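Local coordinates for protein malic enzyme (Entamoeba histolytica, PDB 3NV9) that probably catalyses the oxidative decarboxylation of malate to pyruvate with NADP (or NAD) as oxidant, working as a dimer, at residues I137-K140 against K145-P148. Residues are numbered along the deposited sequence; the frame is centred on the assembly and turned at random.
Sequences IDSK and KNDP
Ser139 and Asn146 meet across the neck of the loop that leads from strand 131-136, within this chain an outer strand of the parallel sheet in the N-terminal malic enzyme domain, into helix 148-158. A single beta bridge pairs Lys140 with Asn146, and beside it the backbone N of Asp147 donates to Ser139 O at 2.8 Å. The side chains add a second tie: with chi1 at 72°, Ser139 OG is tucked between its own backbone N and carbonyl carbon and lies 2.7 Å from Asn146 OD1. Asp98 OD1 is a second partner of this hydroxyl. Serine suits this buried position, being small and able to serve several polar neighbours. A water accepting from Ser139 N lies 3.2 Å from Asn146 OD1; asparagine suits its place because its amide oxygen can face both hydroxyl and water. The aliphatic part of Lys140 slants past this amide, bringing CG to 3.7 Å from OD1. Beyond CG the long lysine chain bends at chi3 (-49°) and chi4 (-67°), curling back to carry its charge to Asp138, where NZ forms a 2.8 Å salt bridge with OD1. The same oxygen accepts from Lys140 N, closing an Asx turn; the two nitrogens approach from opposite faces of the carboxylate, which probably steadies its rotation. Arg157 of the second subunit bonds to the carbonyl oxygens of Asp138 and Lys140. Asp147, whose short acidic side chain suits a helix start, is the N-cap of helix 148-158: its OD1 accepts from Asp149 N.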
ATOM      1  N   ILE A 137      11.164   2.222  -4.946  1.00 22.54           N
ATOM      2  CA  ILE A 137      11.657   1.176  -5.836  1.00 22.67           C
ATOM      3  C   ILE A 137      13.094   1.406  -6.160  1.00 22.32           C
ATOM      4  O   ILE A 137      13.604   2.527  -6.044  1.00 21.57           O
ATOM      5  CB  ILE A 137      10.901   1.150  -7.161  1.00 22.90           C
ATOM      6  CG1 ILE A 137      11.256   2.406  -8.026  1.00 24.43           C
ATOM      7  CG2 ILE A 137       9.380   0.947  -6.905  1.00 23.57           C
ATOM      8  CD1 ILE A 137      10.520   2.484  -9.418  1.00 23.96           C
ATOM      9  N   ASP A 138      13.748   0.333  -6.582  1.00 22.41           N
ATOM     10  CA  ASP A 138      15.082   0.453  -7.160  1.00 22.87           C
ATOM     11  C   ASP A 138      14.912   0.685  -8.645  1.00 22.88           C
ATOM     12  O   ASP A 138      14.280  -0.120  -9.353  1.00 21.34           O
ATOM     13  CB  ASP A 138      15.876  -0.825  -6.922  1.00 22.34           C
ATOM     14  CG  ASP A 138      17.353  -0.696  -7.389  1.00 26.46           C
ATOM     15  OD1 ASP A 138      17.753   0.335  -7.998  1.00 25.13           O
ATOM     16  OD2 ASP A 138      18.126  -1.624  -7.094  1.00 27.03           O
ATOM     17  N   SER A 139      15.449   1.777  -9.168  1.00 24.06           N
ATOM     18  CA  SER A 139      15.344   1.937 -10.653  1.00 24.45           C
ATOM     19  C   SER A 139      16.685   1.634 -11.401  1.00 26.42           C
ATOM     20  O   SER A 139      16.825   1.963 -12.573  1.00 27.61           O
ATOM     21  CB  SER A 139      14.825   3.319 -11.009  1.00 22.48           C
ATOM     22  OG  SER A 139      15.836   4.305 -10.758  1.00 22.28           O
ATOM     23  N   LYS A 140      17.667   1.024 -10.729  1.00 28.31           N
ATOM     24  CA  LYS A 140      19.035   0.900 -11.301  1.00 28.84           C
ATOM     25  C   LYS A 140      19.050  -0.204 -12.269  1.00 30.12           C
ATOM     26  O   LYS A 140      18.403  -1.238 -12.049  1.00 31.15           O
ATOM     27  CB  LYS A 140      20.113   0.650 -10.242  1.00 27.90           C
ATOM     28  CG  LYS A 140      20.507   1.958  -9.529  1.00 28.93           C
ATOM     29  CD  LYS A 140      21.600   1.773  -8.499  1.00 31.39           C
ATOM     30  CE  LYS A 140      21.328   0.584  -7.533  1.00 33.60           C
ATOM     31  NZ  LYS A 140      20.142   0.803  -6.634  1.00 32.88           N
ATOM     32  N   LYS A 145      23.098   2.205 -13.160  1.00 36.33           N
ATOM     33  CA  LYS A 145      22.622   3.555 -13.432  1.00 35.53           C
ATOM     34  C   LYS A 145      21.075   3.601 -13.346  1.00 33.31           C
ATOM     35  O   LYS A 145      20.388   2.680 -13.796  1.00 31.55           O
ATOM     36  CB  LYS A 145      23.114   4.075 -14.811  1.00 36.90           C
ATOM     37  CG  LYS A 145      24.635   4.054 -14.988  1.00 41.08           C
ATOM     38  CD  LYS A 145      25.227   5.337 -15.659  1.00 51.67           C
ATOM     39  CE  LYS A 145      25.482   6.506 -14.648  1.00 55.68           C
ATOM     40  NZ  LYS A 145      26.328   7.664 -15.170  1.00 58.61           N
ATOM     41  N   ASN A 146      20.540   4.663 -12.755  1.00 30.70           N
ATOM     42  CA  ASN A 146      19.095   4.812 -12.701  1.00 30.52           C
ATOM     43  C   ASN A 146      18.460   4.906 -14.088  1.00 29.57           C
ATOM     44  O   ASN A 146      18.786   5.786 -14.889  1.00 29.28           O
ATOM     45  CB  ASN A 146      18.695   5.986 -11.804  1.00 29.06           C
ATOM     46  CG  ASN A 146      18.979   5.700 -10.385  1.00 31.22           C
ATOM     47  OD1 ASN A 146      18.264   4.895  -9.718  1.00 32.95           O
ATOM     48  ND2 ASN A 146      20.042   6.306  -9.885  1.00 24.02           N
ATOM     49  N   ASP A 147      17.528   4.011 -14.328  1.00 29.07           N
ATOM     50  CA  ASP A 147      16.953   3.822 -15.652  1.00 30.02           C
ATOM     51  C   ASP A 147      15.478   4.241 -15.721  1.00 29.38           C
ATOM     52  O   ASP A 147      14.593   3.567 -15.212  1.00 28.94           O
ATOM     53  CB  ASP A 147      17.130   2.348 -16.040  1.00 30.73           C
ATOM     54  CG  ASP A 147      16.649   2.041 -17.406  1.00 32.74           C
ATOM     55  OD1 ASP A 147      16.307   2.967 -18.161  1.00 35.48           O
ATOM     56  OD2 ASP A 147      16.591   0.823 -17.724  1.00 40.40           O
ATOM     57  N   PRO A 148      15.205   5.342 -16.409  1.00 29.71           N
ATOM     58  CA  PRO A 148      13.820   5.838 -16.484  1.00 29.81           C
ATOM     59  C   PRO A 148      12.867   4.789 -17.039  1.00 31.00           C
ATOM     60  O   PRO A 148      11.726   4.677 -16.562  1.00 30.79           O
ATOM     61  CB  PRO A 148      13.897   6.996 -17.445  1.00 29.89           C
ATOM     62  CG  PRO A 148      15.267   6.895 -18.134  1.00 30.28           C
ATOM     63  CD  PRO A 148      16.130   5.966 -17.369  1.00 29.62           C
TER
HETATM   64  O   HOH W   1      16.490   3.570  -7.368  1.00 18.48           O